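Local coordinates for protein-L-isoaspartate O-methyltransferase beta-aspartate methyltransferase (PDB 2PBF) that probably repairs damaged proteins by transferring a methyl group from S-adenosyl-L-methionine to L-isoaspartyl residues, and is bound here to the product S-adenosyl-L-homocysteine, at residues Leu16-Leu19 against Lys20-Gly23; Asp28-Tyr31 against Asn32-Gln36; His67-Ser70 against Leu71-Ile75. All blocks are in the same frame, centred on the assembly; numbering follows the deposited sequence.

Overall arrangement
The three contacts follow one another along the chain, each within a single helix: interaction 1 closes helix 12-21, interaction 2 spans helix 28-35 and interaction 3 lies in helix 64-74. The centres of interactions 1 and 2 are about 12 Å apart. Those of interactions 2 and 3 are about 10 Å apart, and those of interactions 1 and 3 about 14 Å; all lie on the same side of the chain's centre. Residues 28-36 join the group: Leu16 CD1 lies 3.3 Å from Leu35 N, and Met34 CG lies 3.5 Å from Leu71 CD2. Interactions 1 and 3 touch more lightly, through Leu19 and Ala68. The N-terminal helices are thereby packed onto the helix whose His67 holds the bound cofactor product.

Interaction 1 of 3, residues Leu16-Leu19 against Lys20-Gly23; sequences LENL and KRRG
A Schellman motif ends helix 12-21, with Leu19 and Lys20 in the last turn and Gly23 the first residue to leave helical geometry. Gly23 has a positive phi of 74°, and its N bonds Lys20 O at 2.8 Å. Before that point the helix is regular, as Lys20 N to Leu16 O (3.0 Å) and Arg21 N to Glu17 O (3.0 Å) attest. Asn18 is engaged twice by Arg22. Its backbone O takes Arg22 N at 3.0 Å, and its side-chain OD1 takes Arg22 NE at 3.3 Å. OD1 lies close to the plane of the Arg22 guanidinium, whereas NE stands above the plane of the amide carbonyl, and the two flat groups are turned 33° apart. The guanidinium of Arg21 instead folds back, one face over Asn18 CA, a consequence of the bend at chi3 (-42°). Glu17 and Lys20 run side by side, their OE1 and NZ forming a long salt bridge of 3.7 Å. Outside the turn, Arg22 NH2 has its stronger partner in Asp50, Lys20 makes a cation-pi contact with Tyr31, and Leu16 packs on Tyr31, Met34 and Leu35 of helix 28-35.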
ATOM      1  N   LEU A  16      16.144  -3.714   7.527  1.00 32.37           N
ATOM      2  CA  LEU A  16      16.210  -2.654   6.534  1.00 34.24           C
ATOM      3  C   LEU A  16      17.606  -2.484   5.937  1.00 35.37           C
ATOM      4  O   LEU A  16      17.771  -2.239   4.734  1.00 35.68           O
ATOM      5  CB  LEU A  16      15.689  -1.339   7.145  1.00 33.99           C
ATOM      6  CG  LEU A  16      14.198  -1.302   7.541  1.00 31.59           C
ATOM      7  CD1 LEU A  16      13.819   0.125   7.865  1.00 30.55           C
ATOM      8  CD2 LEU A  16      13.282  -1.815   6.439  1.00 31.69           C
ATOM      9  N   GLU A  17      18.596  -2.662   6.797  1.00 37.12           N
ATOM     10  CA  GLU A  17      19.995  -2.739   6.398  1.00 38.80           C
ATOM     11  C   GLU A  17      20.297  -3.929   5.492  1.00 38.69           C
ATOM     12  O   GLU A  17      21.125  -3.809   4.607  1.00 39.03           O
ATOM     13  CB  GLU A  17      20.881  -2.771   7.649  1.00 39.14           C
ATOM     14  CG  GLU A  17      20.997  -1.427   8.339  1.00 43.19           C
ATOM     15  CD  GLU A  17      21.674  -0.375   7.455  1.00 48.69           C
ATOM     16  OE1 GLU A  17      21.711   0.814   7.865  1.00 50.71           O
ATOM     17  OE2 GLU A  17      22.182  -0.742   6.359  1.00 49.87           O
ATOM     18  N   ASN A  18      19.629  -5.067   5.717  1.00 39.62           N
ATOM     19  CA  ASN A  18      19.766  -6.258   4.856  1.00 40.23           C
ATOM     20  C   ASN A  18      19.210  -6.028   3.449  1.00 40.09           C
ATOM     21  O   ASN A  18      19.858  -6.376   2.461  1.00 40.83           O
ATOM     22  CB  ASN A  18      19.146  -7.514   5.513  1.00 40.86           C
ATOM     23  CG  ASN A  18      18.926  -8.673   4.517  1.00 43.03           C
ATOM     24  OD1 ASN A  18      17.811  -8.877   4.012  1.00 45.44           O
ATOM     25  ND2 ASN A  18      19.982  -9.425   4.237  1.00 43.98           N
ATOM     26  N   LEU A  19      18.029  -5.416   3.363  1.00 40.47           N
ATOM     27  CA  LEU A  19      17.451  -4.984   2.080  1.00 40.17           C
ATOM     28  C   LEU A  19      18.328  -3.976   1.322  1.00 40.62           C
ATOM     29  O   LEU A  19      18.438  -4.048   0.097  1.00 40.06           O
ATOM     30  CB  LEU A  19      16.031  -4.421   2.281  1.00 39.83           C
ATOM     31  CG  LEU A  19      14.982  -5.337   2.934  1.00 39.24           C
ATOM     32  CD1 LEU A  19      13.571  -4.723   2.905  1.00 37.62           C
ATOM     33  CD2 LEU A  19      14.990  -6.714   2.286  1.00 36.07           C
ATOM     34  N   LYS A  20      18.946  -3.041   2.043  1.00 41.82           N
ATOM     35  CA  LYS A  20      19.904  -2.120   1.437  1.00 42.92           C
ATOM     36  C   LYS A  20      21.119  -2.833   0.859  1.00 43.63           C
ATOM     37  O   LYS A  20      21.446  -2.612  -0.303  1.00 44.15           O
ATOM     38  CB  LYS A  20      20.348  -1.053   2.422  1.00 43.60           C
ATOM     39  CG  LYS A  20      19.700   0.298   2.180  1.00 45.16           C
ATOM     40  CD  LYS A  20      19.911   1.240   3.368  1.00 47.96           C
ATOM     41  CE  LYS A  20      21.306   1.840   3.384  1.00 48.69           C
ATOM     42  NZ  LYS A  20      21.557   2.604   4.638  1.00 50.09           N
ATOM     43  N   ARG A  21      21.770  -3.687   1.661  1.00 44.04           N
ATOM     44  CA  ARG A  21      22.889  -4.523   1.193  1.00 44.82           C
ATOM     45  C   ARG A  21      22.519  -5.331  -0.050  1.00 44.56           C
ATOM     46  O   ARG A  21      23.324  -5.500  -0.986  1.00 45.62           O
ATOM     47  CB  ARG A  21      23.412  -5.435   2.313  1.00 44.80           C
ATOM     48  CG  ARG A  21      24.132  -4.678   3.451  1.00 45.44           C
ATOM     49  CD  ARG A  21      24.953  -5.612   4.370  1.00 47.03           C
ATOM     50  NE  ARG A  21      24.260  -6.866   4.693  1.00 50.54           N
ATOM     51  CZ  ARG A  21      23.577  -7.088   5.818  1.00 52.96           C
ATOM     52  NH1 ARG A  21      23.495  -6.147   6.756  1.00 54.20           N
ATOM     53  NH2 ARG A  21      22.974  -8.262   6.006  1.00 53.61           N
ATOM     54  N   ARG A  22      21.285  -5.799  -0.090  1.00 43.99           N
ATOM     55  CA  ARG A  22      20.834  -6.582  -1.220  1.00 43.01           C
ATOM     56  C   ARG A  22      20.353  -5.692  -2.354  1.00 42.41           C
ATOM     57  O   ARG A  22      19.989  -6.185  -3.425  1.00 42.90           O
ATOM     58  CB  ARG A  22      19.754  -7.567  -0.777  1.00 43.47           C
ATOM     59  CG  ARG A  22      20.277  -8.660   0.129  1.00 43.52           C
ATOM     60  CD  ARG A  22      19.384  -9.874   0.066  1.00 45.04           C
ATOM     61  NE  ARG A  22      18.156  -9.707   0.841  1.00 44.24           N
ATOM     62  CZ  ARG A  22      16.958 -10.175   0.485  1.00 41.55           C
ATOM     63  NH1 ARG A  22      16.783 -10.818  -0.650  1.00 38.79           N
ATOM     64  NH2 ARG A  22      15.923  -9.964   1.268  1.00 41.06           N
ATOM     65  N   GLY A  23      20.370  -4.380  -2.127  1.00 41.27           N
ATOM     66  CA  GLY A  23      19.986  -3.411  -3.146  1.00 40.48           C
ATOM     67  C   GLY A  23      18.489  -3.346  -3.414  1.00 40.07           C
ATOM     68  O   GLY A  23      18.079  -2.861  -4.456  1.00 39.90           O
TER

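Interaction 2 of 3, residues Asp28-Tyr31 against Asn32-Gln36; sequences DDVY and NTMLQ
Asp28 to Tyr31 accept successive i to i+4 bonds from Asn32 to Leu35, the series running from Asn32 N to Asp28 O at 2.7 Å through to Leu35 N to Tyr31 O at 2.8 Å. Asp29 O carries a second donor. Besides Thr33 N at 3.1 Å it accepts the hydroxyl Thr33 OG1 at a short 2.5 Å. The two approach differently: OG1 arrives nearly in line with the carbonyl bond, whereas N stands above the carbonyl plane. With chi1 at -53°, OG1 lies beside its own backbone N and is swung back toward the preceding turn, so the polar branch of this buried threonine is satisfied by the helix itself. This is the familiar bond of a helical threonine to the carbonyl four residues earlier, and it belongs to the second helix of an N-terminal helical layer, whose first turn donates Val30 N to Asp27 OD2. Asn32 sets its amide nearly perpendicular to the Tyr31 ring (87° between planes), with OD1 at the ring edge, in plane, 3.4 Å from Tyr31 CD2. The same ring, directed by a chi1 of 177° that places CG beside the carbonyl carbon, lays CE2 3.6 Å from Leu35 CD2. On another side of the helix Val30 and Met34 run alongside each other, CG1 to SD 4.1 Å, and Met34 continues onto Ala68 and Leu71 of helix 64-74. Asn32 O is gripped from opposite faces by Gln36 N and by Gln36 NE2, the latter at 3.2 Å and above the carbonyl plane.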
ATOM      1  N   ASP A  28      16.885   6.749   0.304  1.00 44.99           N
ATOM      2  CA  ASP A  28      16.921   7.173   1.692  1.00 44.64           C
ATOM      3  C   ASP A  28      15.519   7.381   2.248  1.00 43.41           C
ATOM      4  O   ASP A  28      15.285   7.119   3.419  1.00 43.12           O
ATOM      5  CB  ASP A  28      17.717   8.474   1.829  1.00 45.67           C
ATOM      6  CG  ASP A  28      19.232   8.278   1.689  1.00 48.05           C
ATOM      7  OD1 ASP A  28      19.961   9.232   2.054  1.00 51.87           O
ATOM      8  OD2 ASP A  28      19.699   7.201   1.236  1.00 50.26           O
ATOM      9  N   ASP A  29      14.608   7.866   1.401  1.00 41.97           N
ATOM     10  CA  ASP A  29      13.226   8.153   1.782  1.00 40.75           C
ATOM     11  C   ASP A  29      12.430   6.863   1.966  1.00 39.14           C
ATOM     12  O   ASP A  29      11.542   6.796   2.803  1.00 39.34           O
ATOM     13  CB  ASP A  29      12.534   9.016   0.712  1.00 41.20           C
ATOM     14  CG  ASP A  29      12.861  10.513   0.829  1.00 43.39           C
ATOM     15  OD1 ASP A  29      13.002  11.040   1.964  1.00 45.02           O
ATOM     16  OD2 ASP A  29      12.949  11.172  -0.233  1.00 45.58           O
ATOM     17  N   VAL A  30      12.736   5.853   1.164  1.00 38.12           N
ATOM     18  CA  VAL A  30      12.161   4.519   1.357  1.00 37.14           C
ATOM     19  C   VAL A  30      12.654   3.996   2.694  1.00 36.95           C
ATOM     20  O   VAL A  30      11.858   3.553   3.508  1.00 36.81           O
ATOM     21  CB  VAL A  30      12.528   3.554   0.208  1.00 37.51           C
ATOM     22  CG1 VAL A  30      12.130   2.100   0.541  1.00 35.86           C
ATOM     23  CG2 VAL A  30      11.871   4.001  -1.081  1.00 37.27           C
ATOM     24  N   TYR A  31      13.961   4.125   2.935  1.00 36.52           N
ATOM     25  CA  TYR A  31      14.577   3.655   4.173  1.00 36.30           C
ATOM     26  C   TYR A  31      13.992   4.360   5.373  1.00 35.81           C
ATOM     27  O   TYR A  31      13.483   3.688   6.268  1.00 35.82           O
ATOM     28  CB  TYR A  31      16.116   3.807   4.161  1.00 37.14           C
ATOM     29  CG  TYR A  31      16.774   3.395   5.476  1.00 38.57           C
ATOM     30  CD1 TYR A  31      17.284   2.112   5.651  1.00 38.96           C
ATOM     31  CD2 TYR A  31      16.837   4.280   6.559  1.00 40.31           C
ATOM     32  CE1 TYR A  31      17.868   1.728   6.865  1.00 40.85           C
ATOM     33  CE2 TYR A  31      17.419   3.911   7.772  1.00 40.06           C
ATOM     34  CZ  TYR A  31      17.925   2.631   7.917  1.00 39.54           C
ATOM     35  OH  TYR A  31      18.502   2.262   9.115  1.00 42.48           O
ATOM     36  N   ASN A  32      14.052   5.700   5.393  1.00 35.04           N
ATOM     37  CA  ASN A  32      13.581   6.473   6.557  1.00 34.75           C
ATOM     38  C   ASN A  32      12.108   6.247   6.862  1.00 33.04           C
ATOM     39  O   ASN A  32      11.716   6.180   8.018  1.00 33.41           O
ATOM     40  CB  ASN A  32      13.890   7.981   6.437  1.00 35.88           C
ATOM     41  CG  ASN A  32      15.383   8.271   6.229  1.00 38.29           C
ATOM     42  OD1 ASN A  32      16.251   7.639   6.846  1.00 42.34           O
ATOM     43  ND2 ASN A  32      15.680   9.235   5.365  1.00 38.99           N
ATOM     44  N   THR A  33      11.294   6.116   5.820  1.00 31.78           N
ATOM     45  CA  THR A  33       9.866   5.812   6.001  1.00 30.03           C
ATOM     46  C   THR A  33       9.667   4.458   6.673  1.00 28.52           C
ATOM     47  O   THR A  33       9.018   4.363   7.703  1.00 27.80           O
ATOM     48  CB  THR A  33       9.104   5.853   4.647  1.00 30.04           C
ATOM     49  OG1 THR A  33       9.354   7.110   3.993  1.00 30.60           O
ATOM     50  CG2 THR A  33       7.601   5.654   4.870  1.00 31.73           C
ATOM     51  N   MET A  34      10.222   3.407   6.074  1.00 28.21           N
ATOM     52  CA  MET A  34      10.130   2.069   6.646  1.00 28.02           C
ATOM     53  C   MET A  34      10.746   1.976   8.047  1.00 28.25           C
ATOM     54  O   MET A  34      10.216   1.283   8.913  1.00 26.96           O
ATOM     55  CB  MET A  34      10.740   1.037   5.707  1.00 28.23           C
ATOM     56  CG  MET A  34       9.948   0.876   4.393  1.00 26.94           C
ATOM     57  SD  MET A  34      10.511  -0.459   3.333  1.00 29.51           S
ATOM     58  CE  MET A  34      10.043  -1.976   4.184  1.00 26.55           C
ATOM     59  N   LEU A  35      11.850   2.684   8.268  1.00 29.15           N
ATOM     60  CA  LEU A  35      12.472   2.752   9.604  1.00 30.28           C
ATOM     61  C   LEU A  35      11.481   3.252  10.655  1.00 31.07           C
ATOM     62  O   LEU A  35      11.475   2.793  11.792  1.00 30.69           O
ATOM     63  CB  LEU A  35      13.727   3.643   9.563  1.00 30.42           C
ATOM     64  CG  LEU A  35      14.497   3.807  10.893  1.00 31.79           C
ATOM     65  CD1 LEU A  35      15.033   2.467  11.357  1.00 34.46           C
ATOM     66  CD2 LEU A  35      15.611   4.854  10.778  1.00 30.82           C
ATOM     67  N   GLN A  36      10.627   4.193  10.252  1.00 32.22           N
ATOM     68  CA  GLN A  36       9.594   4.730  11.128  1.00 32.63           C
ATOM     69  C   GLN A  36       8.433   3.768  11.407  1.00 32.29           C
ATOM     70  O   GLN A  36       7.631   4.005  12.329  1.00 32.34           O
ATOM     71  CB  GLN A  36       9.089   6.077  10.583  1.00 32.95           C
ATOM     72  CG  GLN A  36      10.141   7.191  10.662  1.00 34.06           C
ATOM     73  CD  GLN A  36       9.650   8.515  10.102  1.00 33.19           C
ATOM     74  OE1 GLN A  36       8.980   9.266  10.786  1.00 37.63           O
ATOM     75  NE2 GLN A  36       9.996   8.804   8.852  1.00 37.92           N
TER

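Interaction 3 of 3, residues His67-Ser70 against Leu71-Ile75; sequences HALS and LKRLI. With SAH (S-adenosyl-L-homocysteine), chain C.
His67 and Leu71 begin the backbone bonding of this helical segment, Leu71 N reaching His67 O at 2.9 Å. The ladder continues from Lys72 N to Ala68 O, also 2.9 Å, and from Arg73 N to Leu69 O at 3.1 Å. It slackens at the last step: Leu74 N lies 3.2 Å from Ser70 O with an N-H...O angle of only 135°, where Leu74 departs from regular helical backbone angles.

Apolar contact between the side chains is slight. Leu69 CD1 approaches Arg73 CD at 4.2 Å, while the aliphatic base of the arginine folds over the preceding turn, CG 3.2 Å from Leu69 O. Bends at both chi2 and chi3 then carry the guanidinium away from this segment, and its NE forms a salt bridge with Glu203. Leu74 sets CB and CG against Ser70 O and packs beyond it on Ile190 of strand 187-195; Leu71 leans on Leu94 and Cys97 of helix 93-101.

Among the polar side chains, buried Ser70 has OG beside its own backbone N (chi1 -74°), where it makes weak hydrogen bonds to Met66 O and to His167 NE2. His67 reaches out of the helix to the ligand. The bond from His67 NE2 to SAH O, a carboxylate oxygen of S-adenosyl-L-homocysteine, is 2.7 Å long and nearly straight at 167°, and the acceptor sits at the ring edge near the ring plane. Tyr93 stacks on this imidazole, consistent with a role in fixing its rotation.

Through His67, helix 64-74 thus contributes one hydrogen bond to the ligand's carboxylate in the cofactor pocket of this Rossmann-like methyltransferase, beside the mixed sheet with strand order 3-2-1-4-5-6-7; Ser62, Ser91, Glu116 and others complete the site.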
ATOM      1  N   HIS A  67       7.009  -4.605  -0.030  1.00 29.14           N
ATOM      2  CA  HIS A  67       6.676  -3.290   0.510  1.00 28.72           C
ATOM      3  C   HIS A  67       7.727  -2.281   0.044  1.00 29.99           C
ATOM      4  O   HIS A  67       7.386  -1.159  -0.385  1.00 29.33           O
ATOM      5  CB  HIS A  67       6.631  -3.265   2.049  1.00 27.84           C
ATOM      6  CG  HIS A  67       5.495  -4.032   2.671  1.00 24.78           C
ATOM      7  ND1 HIS A  67       5.631  -4.681   3.879  1.00 23.34           N
ATOM      8  CD2 HIS A  67       4.209  -4.232   2.276  1.00 22.10           C
ATOM      9  CE1 HIS A  67       4.487  -5.270   4.195  1.00 25.49           C
ATOM     10  NE2 HIS A  67       3.601  -5.000   3.245  1.00 24.30           N
ATOM     11  N   ALA A  68       9.003  -2.657   0.159  1.00 30.36           N
ATOM     12  CA  ALA A  68      10.087  -1.723  -0.173  1.00 31.54           C
ATOM     13  C   ALA A  68      10.016  -1.303  -1.637  1.00 32.57           C
ATOM     14  O   ALA A  68      10.137  -0.122  -1.943  1.00 32.71           O
ATOM     15  CB  ALA A  68      11.439  -2.331   0.135  1.00 31.64           C
ATOM     16  N   LEU A  69       9.803  -2.278  -2.520  1.00 33.54           N
ATOM     17  CA  LEU A  69       9.769  -2.043  -3.949  1.00 34.74           C
ATOM     18  C   LEU A  69       8.574  -1.165  -4.347  1.00 35.40           C
ATOM     19  O   LEU A  69       8.722  -0.226  -5.127  1.00 35.79           O
ATOM     20  CB  LEU A  69       9.761  -3.374  -4.710  1.00 34.86           C
ATOM     21  CG  LEU A  69       9.147  -3.379  -6.121  1.00 36.00           C
ATOM     22  CD1 LEU A  69      10.087  -2.803  -7.203  1.00 36.21           C
ATOM     23  CD2 LEU A  69       8.756  -4.774  -6.470  1.00 38.36           C
ATOM     24  N   SER A  70       7.403  -1.451  -3.790  1.00 35.84           N
ATOM     25  CA  SER A  70       6.221  -0.661  -4.090  1.00 36.14           C
ATOM     26  C   SER A  70       6.367   0.769  -3.574  1.00 35.83           C
ATOM     27  O   SER A  70       5.963   1.734  -4.238  1.00 36.15           O
ATOM     28  CB  SER A  70       4.975  -1.334  -3.509  1.00 36.27           C
ATOM     29  OG  SER A  70       4.636  -2.468  -4.278  1.00 38.67           O
ATOM     30  N   LEU A  71       6.946   0.897  -2.384  1.00 35.21           N
ATOM     31  CA  LEU A  71       7.132   2.179  -1.765  1.00 35.06           C
ATOM     32  C   LEU A  71       8.122   3.007  -2.582  1.00 34.98           C
ATOM     33  O   LEU A  71       7.951   4.216  -2.717  1.00 34.99           O
ATOM     34  CB  LEU A  71       7.627   2.001  -0.333  1.00 35.21           C
ATOM     35  CG  LEU A  71       7.349   3.016   0.776  1.00 35.79           C
ATOM     36  CD1 LEU A  71       5.851   3.343   0.929  1.00 34.55           C
ATOM     37  CD2 LEU A  71       7.908   2.491   2.108  1.00 35.01           C
ATOM     38  N   LYS A  72       9.148   2.345  -3.110  1.00 34.39           N
ATOM     39  CA  LYS A  72      10.127   2.978  -4.004  1.00 34.67           C
ATOM     40  C   LYS A  72       9.446   3.571  -5.231  1.00 33.31           C
ATOM     41  O   LYS A  72       9.686   4.715  -5.564  1.00 32.88           O
ATOM     42  CB  LYS A  72      11.189   1.966  -4.424  1.00 35.60           C
ATOM     43  CG  LYS A  72      12.125   2.396  -5.568  1.00 37.96           C
ATOM     44  CD  LYS A  72      12.721   1.160  -6.259  1.00 39.82           C
ATOM     45  CE  LYS A  72      13.856   1.527  -7.262  1.00 41.39           C
ATOM     46  NZ  LYS A  72      13.357   2.294  -8.476  1.00 44.84           N
ATOM     47  N   ARG A  73       8.558   2.804  -5.862  1.00 33.10           N
ATOM     48  CA  ARG A  73       7.912   3.239  -7.098  1.00 32.97           C
ATOM     49  C   ARG A  73       7.015   4.438  -6.853  1.00 33.17           C
ATOM     50  O   ARG A  73       6.773   5.252  -7.756  1.00 32.72           O
ATOM     51  CB  ARG A  73       7.090   2.120  -7.736  1.00 33.51           C
ATOM     52  CG  ARG A  73       7.812   0.809  -8.012  1.00 34.53           C
ATOM     53  CD  ARG A  73       9.104   0.990  -8.788  1.00 36.91           C
ATOM     54  NE  ARG A  73       8.889   1.593 -10.091  1.00 37.07           N
ATOM     55  CZ  ARG A  73       9.700   1.441 -11.140  1.00 38.06           C
ATOM     56  NH1 ARG A  73      10.775   0.671 -11.061  1.00 37.35           N
ATOM     57  NH2 ARG A  73       9.417   2.057 -12.277  1.00 37.30           N
ATOM     58  N   LEU A  74       6.492   4.524  -5.634  1.00 32.45           N
ATOM     59  CA  LEU A  74       5.541   5.572  -5.283  1.00 32.39           C
ATOM     60  C   LEU A  74       6.196   6.730  -4.531  1.00 32.22           C
ATOM     61  O   LEU A  74       5.531   7.692  -4.185  1.00 32.13           O
ATOM     62  CB  LEU A  74       4.388   4.973  -4.454  1.00 32.24           C
ATOM     63  CG  LEU A  74       3.397   4.072  -5.190  1.00 31.40           C
ATOM     64  CD1 LEU A  74       2.488   3.365  -4.231  1.00 29.50           C
ATOM     65  CD2 LEU A  74       2.606   4.833  -6.238  1.00 31.48           C
ATOM     66  N   ILE A  75       7.502   6.638  -4.285  1.00 32.86           N
ATOM     67  CA  ILE A  75       8.156   7.531  -3.339  1.00 33.09           C
ATOM     68  C   ILE A  75       7.955   9.022  -3.627  1.00 33.96           C
ATOM     69  O   ILE A  75       7.783   9.821  -2.700  1.00 35.00           O
ATOM     70  CB  ILE A  75       9.661   7.153  -3.095  1.00 33.70           C
ATOM     71  CG1 ILE A  75      10.092   7.529  -1.672  1.00 33.28           C
ATOM     72  CG2 ILE A  75      10.601   7.766  -4.143  1.00 32.73           C
ATOM     73  CD1 ILE A  75       9.253   6.861  -0.596  1.00 33.82           C
TER
HETATM   74  N   SAH C 301      -0.466  -4.409   1.699  1.00 26.69           N
HETATM   75  CA  SAH C 301      -0.952  -5.615   2.417  1.00 25.82           C
HETATM   76  CB  SAH C 301      -1.209  -6.714   1.419  1.00 25.87           C
HETATM   77  CG  SAH C 301      -2.128  -7.749   2.055  1.00 26.37           C
HETATM   78  SD  SAH C 301      -2.499  -9.089   0.921  1.00 30.06           S
HETATM   79  C   SAH C 301      -0.001  -6.092   3.520  1.00 26.11           C
HETATM   80  O   SAH C 301       1.207  -6.158   3.278  1.00 24.73           O
HETATM   81  OXT SAH C 301      -0.428  -6.409   4.659  1.00 24.57           O
HETATM   82  C5' SAH C 301      -3.735  -8.208  -0.066  1.00 30.80           C
HETATM   83  C4' SAH C 301      -5.001  -7.775   0.675  1.00 30.88           C
HETATM   84  O4' SAH C 301      -5.938  -7.414  -0.301  1.00 32.06           O
HETATM   85  C3' SAH C 301      -5.684  -8.816   1.550  1.00 30.09           C
HETATM   86  O3' SAH C 301      -5.749  -8.331   2.881  1.00 28.25           O
HETATM   87  C2' SAH C 301      -7.063  -8.994   0.932  1.00 30.61           C
HETATM   88  O2' SAH C 301      -8.065  -9.196   1.903  1.00 30.16           O
HETATM   89  C1' SAH C 301      -7.236  -7.676   0.206  1.00 30.67           C
HETATM   90  N9  SAH C 301      -8.157  -7.692  -0.952  1.00 31.12           N
HETATM   91  C8  SAH C 301      -8.297  -8.701  -1.861  1.00 31.73           C
HETATM   92  N7  SAH C 301      -9.196  -8.306  -2.792  1.00 32.36           N
HETATM   93  C5  SAH C 301      -9.655  -7.072  -2.483  1.00 29.82           C
HETATM   94  C6  SAH C 301     -10.599  -6.228  -3.078  1.00 31.26           C
HETATM   95  N6  SAH C 301     -11.267  -6.562  -4.175  1.00 29.90           N
HETATM   96  N1  SAH C 301     -10.832  -4.992  -2.533  1.00 32.96           N
HETATM   97  C2  SAH C 301     -10.161  -4.606  -1.387  1.00 30.97           C
HETATM   98  N3  SAH C 301      -9.252  -5.460  -0.815  1.00 30.07           N
HETATM   99  C4  SAH C 301      -8.995  -6.676  -1.342  1.00 29.94           C